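Local coordinates for protein condensin complex subunit 3 (Schizosaccharomyces pombe, PDB 5OQR) that serves as a regulatory subunit of condensin, the complex required to convert interphase chromatin into mitotic-like condensed chromosomes, at residues T474-E479 against L515-L520; K505-L510 against P526-C531; F419-V424 against N480-D485; C468-I473 against S511-L516. One frame throughout, in Å; residues are numbered along the deposited sequence.

Contact 1. Residues T474-E479 against L515-L520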
loop_
_atom_site.group_PDB
_atom_site.type_symbol
_atom_site.label_atom_id
_atom_site.label_comp_id
_atom_site.label_asym_id
_atom_site.label_seq_id
_atom_site.Cartn_x
_atom_site.Cartn_y
_atom_site.Cartn_z
ATOM N N THR A 474 -22.098 -16.076 21.211
ATOM C CA THR A 474 -21.183 -17.033 20.609
ATOM C C THR A 474 -21.670 -18.475 20.625
ATOM O O THR A 474 -21.165 -19.279 19.835
ATOM C CB THR A 474 -19.818 -16.976 21.312
ATOM O OG1 THR A 474 -20.008 -16.967 22.731
ATOM C CG2 THR A 474 -19.054 -15.731 20.890
ATOM N N SER A 475 -22.618 -18.829 21.490
ATOM C CA SER A 475 -23.120 -20.194 21.555
ATOM C C SER A 475 -24.622 -20.166 21.784
ATOM O O SER A 475 -25.180 -19.178 22.267
ATOM C CB SER A 475 -22.433 -21.001 22.662
ATOM O OG SER A 475 -22.642 -20.406 23.931
ATOM N N SER A 476 -25.274 -21.267 21.421
ATOM C CA SER A 476 -26.721 -21.378 21.527
ATOM C C SER A 476 -27.174 -21.970 22.851
ATOM O O SER A 476 -28.369 -22.234 23.024
ATOM C CB SER A 476 -27.268 -22.223 20.371
ATOM O OG SER A 476 -26.788 -23.553 20.436
ATOM N N LEU A 477 -26.257 -22.179 23.786
ATOM C CA LEU A 477 -26.614 -22.791 25.056
ATOM C C LEU A 477 -27.484 -21.844 25.875
ATOM O O LEU A 477 -27.174 -20.657 26.008
ATOM C CB LEU A 477 -25.350 -23.159 25.830
ATOM C CG LEU A 477 -25.565 -23.866 27.167
ATOM C CD1 LEU A 477 -26.242 -25.215 26.967
ATOM C CD2 LEU A 477 -24.242 -24.027 27.895
ATOM N N ASN A 478 -28.579 -22.375 26.417
ATOM C CA ASN A 478 -29.461 -21.689 27.358
ATOM C C ASN A 478 -30.334 -20.624 26.707
ATOM O O ASN A 478 -31.016 -19.880 27.422
ATOM C CB ASN A 478 -28.678 -21.042 28.507
ATOM C CG ASN A 478 -27.904 -22.052 29.329
ATOM O OD1 ASN A 478 -26.704 -21.896 29.558
ATOM N ND2 ASN A 478 -28.589 -23.096 29.779
ATOM N N GLU A 479 -30.345 -20.524 25.376
ATOM C CA GLU A 479 -31.139 -19.506 24.697
ATOM C C GLU A 479 -31.972 -20.091 23.562
ATOM O O GLU A 479 -32.351 -19.361 22.641
ATOM C CB GLU A 479 -30.242 -18.387 24.170
ATOM C CG GLU A 479 -29.632 -17.529 25.265
ATOM C CD GLU A 479 -28.120 -17.466 25.185
ATOM O OE1 GLU A 479 -27.470 -17.372 26.247
ATOM O OE2 GLU A 479 -27.581 -17.518 24.061
ATOM N N LEU A 515 -25.262 -19.502 12.355
ATOM C CA LEU A 515 -23.921 -19.595 12.917
ATOM C C LEU A 515 -23.918 -20.075 14.361
ATOM O O LEU A 515 -22.838 -20.294 14.918
ATOM C CB LEU A 515 -23.224 -18.237 12.832
ATOM C CG LEU A 515 -23.223 -17.574 11.455
ATOM C CD1 LEU A 515 -22.486 -16.247 11.512
ATOM C CD2 LEU A 515 -22.606 -18.487 10.407
ATOM N N LEU A 516 -25.088 -20.234 14.979
ATOM C CA LEU A 516 -25.179 -20.704 16.355
ATOM C C LEU A 516 -25.644 -22.149 16.466
ATOM O O LEU A 516 -25.465 -22.758 17.523
ATOM C CB LEU A 516 -26.133 -19.807 17.153
ATOM C CG LEU A 516 -25.723 -18.334 17.239
ATOM C CD1 LEU A 516 -26.813 -17.509 17.885
ATOM C CD2 LEU A 516 -24.429 -18.182 18.013
ATOM N N ASN A 517 -26.229 -22.706 15.409
ATOM C CA ASN A 517 -26.697 -24.087 15.421
ATOM C C ASN A 517 -26.339 -24.735 14.093
ATOM O O ASN A 517 -26.766 -24.263 13.036
ATOM C CB ASN A 517 -28.204 -24.156 15.666
ATOM C CG ASN A 517 -28.646 -25.512 16.163
ATOM O OD1 ASN A 517 -29.218 -26.305 15.416
ATOM N ND2 ASN A 517 -28.368 -25.794 17.430
ATOM N N ALA A 518 -25.564 -25.820 14.154
ATOM C CA ALA A 518 -25.099 -26.472 12.935
ATOM C C ALA A 518 -26.245 -27.145 12.189
ATOM O O ALA A 518 -26.301 -27.098 10.955
ATOM C CB ALA A 518 -24.010 -27.489 13.271
ATOM N N ASP A 519 -27.164 -27.781 12.914
ATOM C CA ASP A 519 -28.284 -28.446 12.258
ATOM C C ASP A 519 -29.193 -27.439 11.569
ATOM O O ASP A 519 -29.726 -27.714 10.489
ATOM C CB ASP A 519 -29.067 -29.280 13.270
ATOM C CG ASP A 519 -28.464 -30.656 13.484
ATOM O OD1 ASP A 519 -28.151 -31.334 12.483
ATOM O OD2 ASP A 519 -28.298 -31.061 14.654
ATOM N N LEU A 520 -29.386 -26.266 12.176
ATOM C CA LEU A 520 -30.169 -25.225 11.521
ATOM C C LEU A 520 -29.427 -24.666 10.316
ATOM O O LEU A 520 -30.035 -24.393 9.276
ATOM C CB LEU A 520 -30.495 -24.112 12.516
ATOM C CG LEU A 520 -31.421 -23.004 12.009
ATOM C CD1 LEU A 520 -32.802 -23.549 11.685
ATOM C CD2 LEU A 520 -31.515 -21.893 13.032
#
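S476 and L516 hold this loop-to-loop contact together, with their CA atoms 5.4 Å apart and both CB atoms directed across it. The hydroxyl of S476 lies between its backbone N and carbonyl carbon (chi1 64°), a rotation that turns OG to the carbonyl oxygen of L516. At 3.3 Å the resulting OG-to-O hydrogen bond is weak. Packing accompanies it: the S476 CB stands 3.4 Å from that same L516 O, while the L516 CD2 methyl lies against the T474 backbone, 3.8 Å from its C. M483 of helix 480-495 touches both S476 and L516, closing this packed side.

The outer part is looser. The N517 ND2 is 4.1 Å from S476 OG, and the T474 hydroxyl is directed elsewhere, to a hydrogen bond with E416. L477 and N478 are exposed in the type II turn running from S476 to E479. The N517 OD1 turns back to its own segment: it accepts the L520 N at 3.2 Å, in the carbonyl plane on a lone pair (N-H...O 148°). Such N-capping is characteristic of a helix start, here helix 518-534, and the contact as a whole joins two interhelical loops of a HEAT-repeat solenoid.

Contact 2. Residues K505-L510 against P526-C531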
loop_
_atom_site.group_PDB
_atom_site.type_symbol
_atom_site.label_atom_id
_atom_site.label_comp_id
_atom_site.label_asym_id
_atom_site.label_seq_id
_atom_site.Cartn_x
_atom_site.Cartn_y
_atom_site.Cartn_z
ATOM N N LYS A 505 -33.193 -7.934 5.086
ATOM C CA LYS A 505 -32.787 -7.837 6.482
ATOM C C LYS A 505 -33.109 -9.123 7.234
ATOM O O LYS A 505 -32.346 -9.543 8.110
ATOM C CB LYS A 505 -33.470 -6.638 7.137
ATOM C CG LYS A 505 -33.131 -6.443 8.607
ATOM C CD LYS A 505 -31.687 -6.011 8.825
ATOM C CE LYS A 505 -31.430 -4.602 8.323
ATOM N NZ LYS A 505 -32.350 -3.604 8.940
ATOM N N GLY A 506 -34.230 -9.765 6.901
ATOM C CA GLY A 506 -34.574 -11.011 7.561
ATOM C C GLY A 506 -33.584 -12.118 7.262
ATOM O O GLY A 506 -33.289 -12.950 8.122
ATOM N N LEU A 507 -33.058 -12.148 6.036
ATOM C CA LEU A 507 -32.091 -13.180 5.678
ATOM C C LEU A 507 -30.772 -12.983 6.413
ATOM O O LEU A 507 -30.166 -13.954 6.875
ATOM C CB LEU A 507 -31.868 -13.190 4.166
ATOM C CG LEU A 507 -32.921 -13.952 3.360
ATOM C CD1 LEU A 507 -32.795 -13.630 1.890
ATOM C CD2 LEU A 507 -32.792 -15.448 3.583
ATOM N N GLU A 508 -30.309 -11.737 6.526
ATOM C CA GLU A 508 -29.111 -11.469 7.314
ATOM C C GLU A 508 -29.297 -11.917 8.758
ATOM O O GLU A 508 -28.364 -12.437 9.378
ATOM C CB GLU A 508 -28.764 -9.984 7.255
ATOM C CG GLU A 508 -28.558 -9.449 5.849
ATOM C CD GLU A 508 -28.301 -7.956 5.829
ATOM O OE1 GLU A 508 -27.178 -7.539 6.182
ATOM O OE2 GLU A 508 -29.227 -7.196 5.473
ATOM N N CYS A 509 -30.498 -11.725 9.310
ATOM C CA CYS A 509 -30.774 -12.195 10.662
ATOM C C CYS A 509 -30.788 -13.715 10.721
ATOM O O CYS A 509 -30.250 -14.312 11.659
ATOM C CB CYS A 509 -32.111 -11.637 11.154
ATOM S SG CYS A 509 -32.123 -9.876 11.506
ATOM N N LEU A 510 -31.408 -14.357 9.731
ATOM C CA LEU A 510 -31.430 -15.814 9.692
ATOM C C LEU A 510 -30.019 -16.382 9.609
ATOM O O LEU A 510 -29.714 -17.398 10.241
ATOM C CB LEU A 510 -32.273 -16.284 8.510
ATOM C CG LEU A 510 -32.306 -17.786 8.233
ATOM C CD1 LEU A 510 -32.657 -18.576 9.475
ATOM C CD2 LEU A 510 -33.293 -18.081 7.127
ATOM N N PRO A 526 -29.975 -25.192 1.423
ATOM C CA PRO A 526 -30.742 -25.098 0.169
ATOM C C PRO A 526 -31.315 -23.718 -0.088
ATOM O O PRO A 526 -31.342 -23.266 -1.239
ATOM C CB PRO A 526 -31.847 -26.145 0.365
ATOM C CG PRO A 526 -31.271 -27.127 1.314
ATOM C CD PRO A 526 -30.386 -26.347 2.238
ATOM N N LEU A 527 -31.776 -23.032 0.958
ATOM C CA LEU A 527 -32.345 -21.701 0.781
ATOM C C LEU A 527 -31.304 -20.731 0.243
ATOM O O LEU A 527 -31.552 -20.008 -0.728
ATOM C CB LEU A 527 -32.912 -21.201 2.109
ATOM C CG LEU A 527 -33.488 -19.783 2.111
ATOM C CD1 LEU A 527 -34.683 -19.687 1.180
ATOM C CD2 LEU A 527 -33.869 -19.383 3.514
ATOM N N TYR A 528 -30.124 -20.701 0.863
ATOM C CA TYR A 528 -29.092 -19.764 0.443
ATOM C C TYR A 528 -28.491 -20.125 -0.908
ATOM O O TYR A 528 -27.921 -19.250 -1.567
ATOM C CB TYR A 528 -28.009 -19.685 1.514
ATOM C CG TYR A 528 -28.495 -18.971 2.749
ATOM C CD1 TYR A 528 -28.872 -19.675 3.880
ATOM C CD2 TYR A 528 -28.609 -17.589 2.766
ATOM C CE1 TYR A 528 -29.328 -19.020 5.004
ATOM C CE2 TYR A 528 -29.064 -16.925 3.881
ATOM C CZ TYR A 528 -29.424 -17.643 4.996
ATOM O OH TYR A 528 -29.876 -16.976 6.108
ATOM N N LEU A 529 -28.600 -21.383 -1.336
ATOM C CA LEU A 529 -28.256 -21.718 -2.713
ATOM C C LEU A 529 -29.312 -21.191 -3.674
ATOM O O LEU A 529 -28.984 -20.670 -4.744
ATOM C CB LEU A 529 -28.098 -23.228 -2.866
ATOM C CG LEU A 529 -26.979 -23.860 -2.040
ATOM C CD1 LEU A 529 -27.103 -25.368 -2.058
ATOM C CD2 LEU A 529 -25.615 -23.430 -2.559
ATOM N N HIS A 530 -30.588 -21.318 -3.304
ATOM C CA HIS A 530 -31.657 -20.724 -4.100
ATOM C C HIS A 530 -31.539 -19.208 -4.144
ATOM O O HIS A 530 -31.942 -18.581 -5.130
ATOM C CB HIS A 530 -33.015 -21.137 -3.535
ATOM C CG HIS A 530 -34.180 -20.626 -4.323
ATOM N ND1 HIS A 530 -34.961 -19.572 -3.899
ATOM C CD2 HIS A 530 -34.695 -21.021 -5.511
ATOM C CE1 HIS A 530 -35.908 -19.342 -4.791
ATOM N NE2 HIS A 530 -35.769 -20.207 -5.778
ATOM N N CYS A 531 -30.984 -18.599 -3.095
ATOM C CA CYS A 531 -30.785 -17.154 -3.103
ATOM C C CYS A 531 -29.756 -16.742 -4.146
ATOM O O CYS A 531 -29.884 -15.682 -4.766
ATOM C CB CYS A 531 -30.358 -16.673 -1.715
ATOM S SG CYS A 531 -31.692 -16.602 -0.499
#
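Y528 and L507 both carry CG beside the backbone N and opposite the carbonyl carbon (chi1 -71° for Y528), and from these starts the two side chains run past each other in opposite directions, each reaching for the other helix. The Y528 ring thereby brings its hydroxyl to the backbone of helix 500-514, where OH donates to L507 O at 3.1 Å. The donor is tilted 21° from the carbonyl plane. S511, one turn further along, also hydrogen-bonds through OG to both the Y528 hydroxyl and L507 O, so the buried phenol is tied down at its far end by two partners and its polar atom is satisfied beside the leucine packing.

Around this anchor the leucines interlock. L507 divides its branches: CD2 lies 4.0 Å from Y528 CE2, and CD1 lies 4.0 Å from C531 SG. L510 crosses the end of the tyrosine, its CG 3.3 Å from the Y528 OH, and its CD2 methyl meets L527 CD2 at 3.9 Å. L539 of helix 537-554 touches both L507 and C531, extending the apolar layer. With short-segment axes 12.4 Å apart and directions 142° from each other, roughly antiparallel, the pair forms part of the interface between HEAT 7 and HEAT 8, a junction typical of a stacked helical-repeat solenoid.

Contact 3. Residues F419-V424 against N480-D485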
loop_
_atom_site.group_PDB
_atom_site.type_symbol
_atom_site.label_atom_id
_atom_site.label_comp_id
_atom_site.label_asym_id
_atom_site.label_seq_id
_atom_site.Cartn_x
_atom_site.Cartn_y
_atom_site.Cartn_z
ATOM N N PHE A 419 -28.192 -10.843 28.667
ATOM C CA PHE A 419 -28.191 -9.960 27.506
ATOM C C PHE A 419 -29.304 -10.328 26.535
ATOM O O PHE A 419 -29.965 -9.444 25.977
ATOM C CB PHE A 419 -26.828 -10.016 26.817
ATOM C CG PHE A 419 -26.800 -9.350 25.475
ATOM C CD1 PHE A 419 -26.779 -10.105 24.316
ATOM C CD2 PHE A 419 -26.796 -7.971 25.370
ATOM C CE1 PHE A 419 -26.751 -9.497 23.080
ATOM C CE2 PHE A 419 -26.770 -7.357 24.137
ATOM C CZ PHE A 419 -26.748 -8.121 22.990
ATOM N N CYS A 420 -29.529 -11.625 26.320
ATOM C CA CYS A 420 -30.634 -12.048 25.468
ATOM C C CYS A 420 -31.972 -11.702 26.106
ATOM O O CYS A 420 -32.860 -11.148 25.449
ATOM C CB CYS A 420 -30.541 -13.551 25.190
ATOM S SG CYS A 420 -29.151 -14.043 24.147
ATOM N N SER A 421 -32.131 -12.015 27.393
ATOM C CA SER A 421 -33.357 -11.672 28.104
ATOM C C SER A 421 -33.671 -10.190 27.967
ATOM O O SER A 421 -34.757 -9.805 27.522
ATOM C CB SER A 421 -33.226 -12.055 29.580
ATOM O OG SER A 421 -33.762 -13.341 29.818
ATOM N N LEU A 422 -32.719 -9.342 28.349
ATOM C CA LEU A 422 -32.944 -7.903 28.301
ATOM C C LEU A 422 -33.257 -7.443 26.885
ATOM O O LEU A 422 -34.249 -6.743 26.651
ATOM C CB LEU A 422 -31.720 -7.171 28.845
ATOM C CG LEU A 422 -31.736 -5.646 28.728
ATOM C CD1 LEU A 422 -32.963 -5.061 29.407
ATOM C CD2 LEU A 422 -30.466 -5.064 29.323
ATOM N N LEU A 423 -32.419 -7.825 25.920
ATOM C CA LEU A 423 -32.576 -7.303 24.569
ATOM C C LEU A 423 -33.838 -7.835 23.902
ATOM O O LEU A 423 -34.396 -7.169 23.025
ATOM C CB LEU A 423 -31.337 -7.637 23.738
ATOM C CG LEU A 423 -31.235 -7.013 22.343
ATOM C CD1 LEU A 423 -31.566 -5.530 22.351
ATOM C CD2 LEU A 423 -29.838 -7.218 21.806
ATOM N N VAL A 424 -34.306 -9.019 24.298
ATOM C CA VAL A 424 -35.589 -9.504 23.797
ATOM C C VAL A 424 -36.729 -8.681 24.380
ATOM O O VAL A 424 -37.696 -8.356 23.682
ATOM C CB VAL A 424 -35.755 -11.004 24.104
ATOM C CG1 VAL A 424 -37.193 -11.455 23.866
ATOM C CG2 VAL A 424 -34.810 -11.823 23.238
ATOM N N ASN A 480 -32.267 -21.390 23.611
ATOM C CA ASN A 480 -33.154 -21.984 22.619
ATOM C C ASN A 480 -34.459 -21.204 22.529
ATOM O O ASN A 480 -34.927 -20.873 21.436
ATOM C CB ASN A 480 -33.433 -23.447 22.971
ATOM C CG ASN A 480 -32.169 -24.239 23.232
ATOM O OD1 ASN A 480 -31.512 -24.058 24.257
ATOM N ND2 ASN A 480 -31.826 -25.129 22.310
ATOM N N LEU A 481 -35.052 -20.885 23.681
ATOM C CA LEU A 481 -36.365 -20.248 23.688
ATOM C C LEU A 481 -36.310 -18.847 23.096
ATOM O O LEU A 481 -37.232 -18.433 22.381
ATOM C CB LEU A 481 -36.913 -20.210 25.113
ATOM C CG LEU A 481 -37.311 -21.571 25.682
ATOM C CD1 LEU A 481 -37.702 -21.438 27.138
ATOM C CD2 LEU A 481 -38.449 -22.186 24.882
ATOM N N TYR A 482 -35.249 -18.097 23.382
ATOM C CA TYR A 482 -35.117 -16.779 22.779
ATOM C C TYR A 482 -34.978 -16.885 21.265
ATOM O O TYR A 482 -35.567 -16.092 20.526
ATOM C CB TYR A 482 -33.928 -16.045 23.400
ATOM C CG TYR A 482 -34.138 -15.722 24.863
ATOM C CD1 TYR A 482 -35.309 -15.116 25.296
ATOM C CD2 TYR A 482 -33.176 -16.037 25.813
ATOM C CE1 TYR A 482 -35.514 -14.822 26.630
ATOM C CE2 TYR A 482 -33.372 -15.749 27.150
ATOM C CZ TYR A 482 -34.543 -15.141 27.553
ATOM O OH TYR A 482 -34.744 -14.852 28.884
ATOM N N MET A 483 -34.242 -17.887 20.784
ATOM C CA MET A 483 -34.088 -18.067 19.344
ATOM C C MET A 483 -35.407 -18.442 18.687
ATOM O O MET A 483 -35.835 -17.799 17.724
ATOM C CB MET A 483 -33.044 -19.139 19.060
ATOM C CG MET A 483 -31.662 -18.726 19.449
ATOM S SD MET A 483 -30.526 -20.107 19.537
ATOM C CE MET A 483 -29.074 -19.200 20.009
ATOM N N VAL A 484 -36.053 -19.501 19.178
ATOM C CA VAL A 484 -37.316 -19.929 18.586
ATOM C C VAL A 484 -38.298 -18.771 18.569
ATOM O O VAL A 484 -39.115 -18.647 17.650
ATOM C CB VAL A 484 -37.887 -21.147 19.342
ATOM C CG1 VAL A 484 -39.155 -21.641 18.668
ATOM C CG2 VAL A 484 -36.867 -22.273 19.406
ATOM N N ASP A 485 -38.225 -17.896 19.574
ATOM C CA ASP A 485 -39.089 -16.723 19.613
ATOM C C ASP A 485 -38.743 -15.755 18.487
ATOM O O ASP A 485 -39.601 -15.408 17.666
ATOM C CB ASP A 485 -38.967 -16.035 20.973
ATOM C CG ASP A 485 -40.061 -15.012 21.209
ATOM O OD1 ASP A 485 -39.826 -14.052 21.968
ATOM O OD2 ASP A 485 -41.158 -15.168 20.633
#
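The ring of Y482 leans against the C420-S421 backbone, the C420 CB and a V424 methyl, one of its faces turned to the turn of helix 416-434 that carries the first two residues. On that face the S421 N stands 3.8 Å above the ring plane, offset toward the rim. With CG beside the backbone N (chi1 -66°), the phenol leaves helix 480-495 pointing at the neighbouring helix, and the two ring carbons next to CG find different partners: CD2 lies 3.7 Å from C420 CB, whereas CD1 lies 3.9 Å from V424 CG2, which approaches obliquely. The other V424 methyl, CG1, sits 4.2 Å from D485 OD1, the two side chains passing at a slant.

The short-segment axes are 10.5 Å apart and inclined at 31°, a spacing that the aromatic ring bridges. L469 of helix 457-471 packs on C420, while M483, on the other flank of the second helix, packs on F470. The modelled position of the S421 hydroxyl against the Y482 OH is too close to be trusted, so any polar link there is doubtful. What the reliable geometry supports is adhesion by van der Waals contact: an aromatic face over the C420-S421 peptide, with aliphatic groups of C420 and V424 touching the ring, joins helix 416-434 to the first helix of HEAT 7.

Contact 4. Residues C468-I473 against S511-L516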
loop_
_atom_site.group_PDB
_atom_site.type_symbol
_atom_site.label_atom_id
_atom_site.label_comp_id
_atom_site.label_asym_id
_atom_site.label_seq_id
_atom_site.Cartn_x
_atom_site.Cartn_y
_atom_site.Cartn_z
ATOM N N CYS A 468 -28.165 -7.279 15.720
ATOM C CA CYS A 468 -27.105 -7.003 16.683
ATOM C C CYS A 468 -27.124 -7.989 17.841
ATOM O O CYS A 468 -26.088 -8.220 18.473
ATOM C CB CYS A 468 -27.234 -5.576 17.210
ATOM S SG CYS A 468 -26.850 -4.298 16.008
ATOM N N LEU A 469 -28.284 -8.570 18.142
ATOM C CA LEU A 469 -28.367 -9.546 19.222
ATOM C C LEU A 469 -27.504 -10.763 18.915
ATOM O O LEU A 469 -26.626 -11.136 19.698
ATOM C CB LEU A 469 -29.826 -9.952 19.444
ATOM C CG LEU A 469 -30.076 -11.201 20.296
ATOM C CD1 LEU A 469 -29.444 -11.077 21.665
ATOM C CD2 LEU A 469 -31.564 -11.466 20.424
ATOM N N PHE A 470 -27.740 -11.393 17.766
ATOM C CA PHE A 470 -26.999 -12.586 17.387
ATOM C C PHE A 470 -25.583 -12.283 16.923
ATOM O O PHE A 470 -24.796 -13.217 16.740
ATOM C CB PHE A 470 -27.765 -13.339 16.300
ATOM C CG PHE A 470 -29.084 -13.878 16.769
ATOM C CD1 PHE A 470 -29.131 -14.925 17.670
ATOM C CD2 PHE A 470 -30.273 -13.330 16.327
ATOM C CE1 PHE A 470 -30.336 -15.421 18.113
ATOM C CE2 PHE A 470 -31.482 -13.825 16.767
ATOM C CZ PHE A 470 -31.512 -14.872 17.661
ATOM N N GLU A 471 -25.237 -11.010 16.737
ATOM C CA GLU A 471 -23.853 -10.633 16.493
ATOM C C GLU A 471 -23.012 -10.649 17.758
ATOM O O GLU A 471 -21.782 -10.710 17.665
ATOM C CB GLU A 471 -23.785 -9.235 15.873
ATOM C CG GLU A 471 -23.584 -9.224 14.372
ATOM C CD GLU A 471 -23.726 -7.836 13.777
ATOM O OE1 GLU A 471 -23.695 -6.852 14.548
ATOM O OE2 GLU A 471 -23.874 -7.727 12.542
ATOM N N ASN A 472 -23.640 -10.602 18.933
ATOM C CA ASN A 472 -22.934 -10.423 20.196
ATOM C C ASN A 472 -23.004 -11.646 21.103
ATOM O O ASN A 472 -22.664 -11.543 22.285
ATOM C CB ASN A 472 -23.483 -9.201 20.929
ATOM C CG ASN A 472 -22.911 -7.905 20.405
ATOM O OD1 ASN A 472 -23.509 -7.248 19.557
ATOM N ND2 ASN A 472 -21.741 -7.532 20.905
ATOM N N ILE A 473 -23.433 -12.797 20.587
ATOM C CA ILE A 473 -23.392 -14.043 21.336
ATOM C C ILE A 473 -22.629 -15.070 20.514
ATOM O O ILE A 473 -22.514 -14.964 19.292
ATOM C CB ILE A 473 -24.798 -14.562 21.703
ATOM C CG1 ILE A 473 -25.673 -14.688 20.457
ATOM C CG2 ILE A 473 -25.449 -13.632 22.710
ATOM C CD1 ILE A 473 -26.926 -15.492 20.687
ATOM N N SER A 511 -29.143 -15.732 8.844
ATOM C CA SER A 511 -27.774 -16.217 8.705
ATOM C C SER A 511 -27.073 -16.267 10.054
ATOM O O SER A 511 -26.418 -17.260 10.388
ATOM C CB SER A 511 -27.002 -15.326 7.732
ATOM O OG SER A 511 -27.611 -15.314 6.455
ATOM N N LEU A 512 -27.202 -15.201 10.846
ATOM C CA LEU A 512 -26.502 -15.135 12.124
ATOM C C LEU A 512 -27.012 -16.180 13.104
ATOM O O LEU A 512 -26.271 -16.598 13.999
ATOM C CB LEU A 512 -26.641 -13.738 12.726
ATOM C CG LEU A 512 -25.898 -12.624 11.990
ATOM C CD1 LEU A 512 -26.351 -11.267 12.486
ATOM C CD2 LEU A 512 -24.398 -12.779 12.165
ATOM N N VAL A 513 -28.266 -16.609 12.962
ATOM C CA VAL A 513 -28.772 -17.677 13.815
ATOM C C VAL A 513 -28.210 -19.015 13.368
ATOM O O VAL A 513 -27.975 -19.906 14.192
ATOM C CB VAL A 513 -30.312 -17.680 13.810
ATOM C CG1 VAL A 513 -30.852 -18.805 14.679
ATOM C CG2 VAL A 513 -30.841 -16.350 14.297
ATOM N N CYS A 514 -27.981 -19.180 12.065
ATOM C CA CYS A 514 -27.390 -20.413 11.564
ATOM C C CYS A 514 -25.969 -20.597 12.075
ATOM O O CYS A 514 -25.508 -21.732 12.225
ATOM C CB CYS A 514 -27.415 -20.415 10.039
ATOM S SG CYS A 514 -29.064 -20.599 9.352
ATOM N N LEU A 515 -25.262 -19.502 12.355
ATOM C CA LEU A 515 -23.921 -19.595 12.917
ATOM C C LEU A 515 -23.918 -20.075 14.361
ATOM O O LEU A 515 -22.838 -20.294 14.918
ATOM C CB LEU A 515 -23.224 -18.237 12.832
ATOM C CG LEU A 515 -23.223 -17.574 11.455
ATOM C CD1 LEU A 515 -22.486 -16.247 11.512
ATOM C CD2 LEU A 515 -22.606 -18.487 10.407
ATOM N N LEU A 516 -25.088 -20.234 14.979
ATOM C CA LEU A 516 -25.179 -20.704 16.355
ATOM C C LEU A 516 -25.644 -22.149 16.466
ATOM O O LEU A 516 -25.465 -22.758 17.523
ATOM C CB LEU A 516 -26.133 -19.807 17.153
ATOM C CG LEU A 516 -25.723 -18.334 17.239
ATOM C CD1 LEU A 516 -26.813 -17.509 17.885
ATOM C CD2 LEU A 516 -24.429 -18.182 18.013
HETATM O O HOH W 1 -24.734 -15.689 15.632
#
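In the HEAT solenoid of this subunit, the C-terminal end of helix 457-471 lies against the end of helix 500-514, the second helix of HEAT 7, and F470 facing L512, V513 and L516 forms the apolar centre of that junction. The clearest evidence is a CH-pi contact: V513 CG2 sits 3.6 Å from the centroid of the F470 ring and only 10° off the ring normal, so the methyl is centred on the face. L516 comes at about a right angle, its CD1 lying 3.5 Å from F470 CD1.

The same L516 methyl also meets I473 CD1 at 3.5 Å. The CG1 branch of I473 stands between backbone N and carbonyl carbon (chi1 54°) and, extended beyond, delivers CD1 to this spot. Nearer the backbones, F470 CB and L512 CB are 3.8 Å apart, and at the partly exposed edge of the contact E471 lends only the aliphatic part of its chain, CG lying 3.9 Å from L512 CD1. From helix 480-495, M486 touches F470 and I491 touches V513. Another protein chain packs on E471 and L512, and one of its basic side chains hydrogen-bonds to I473 O. Between the two helix ends one water donates to F470 O at 2.7 Å and to L512 O at a modelled 2.4 Å, a length short enough to be doubtful.

Overall arrangement
The four contacts lie on one side of the chain's centre. Contacts 1 and 4 are nearest, with centres 8 Å apart and L515 and L516 in common; contacts 2 and 3 are farthest, about 21 Å between centres. Along the chain contact 3 closes before contact 2 opens; contact 1 alternates with contacts 2 and 3, and so does contact 4, while contacts 1 and 4 end on the same stretch. M483 joins contacts 1, 3 and 4. Helix 500-514 serves contacts 2 and 4, and helix 518-534 contacts 1 and 2. Helices 416-434 to 518-534 are thus joined through HEAT 7 into a continuous stack, alongside which contacts 1 and 4 meet another protein chain, consistent with a regulatory subunit that works within a complex.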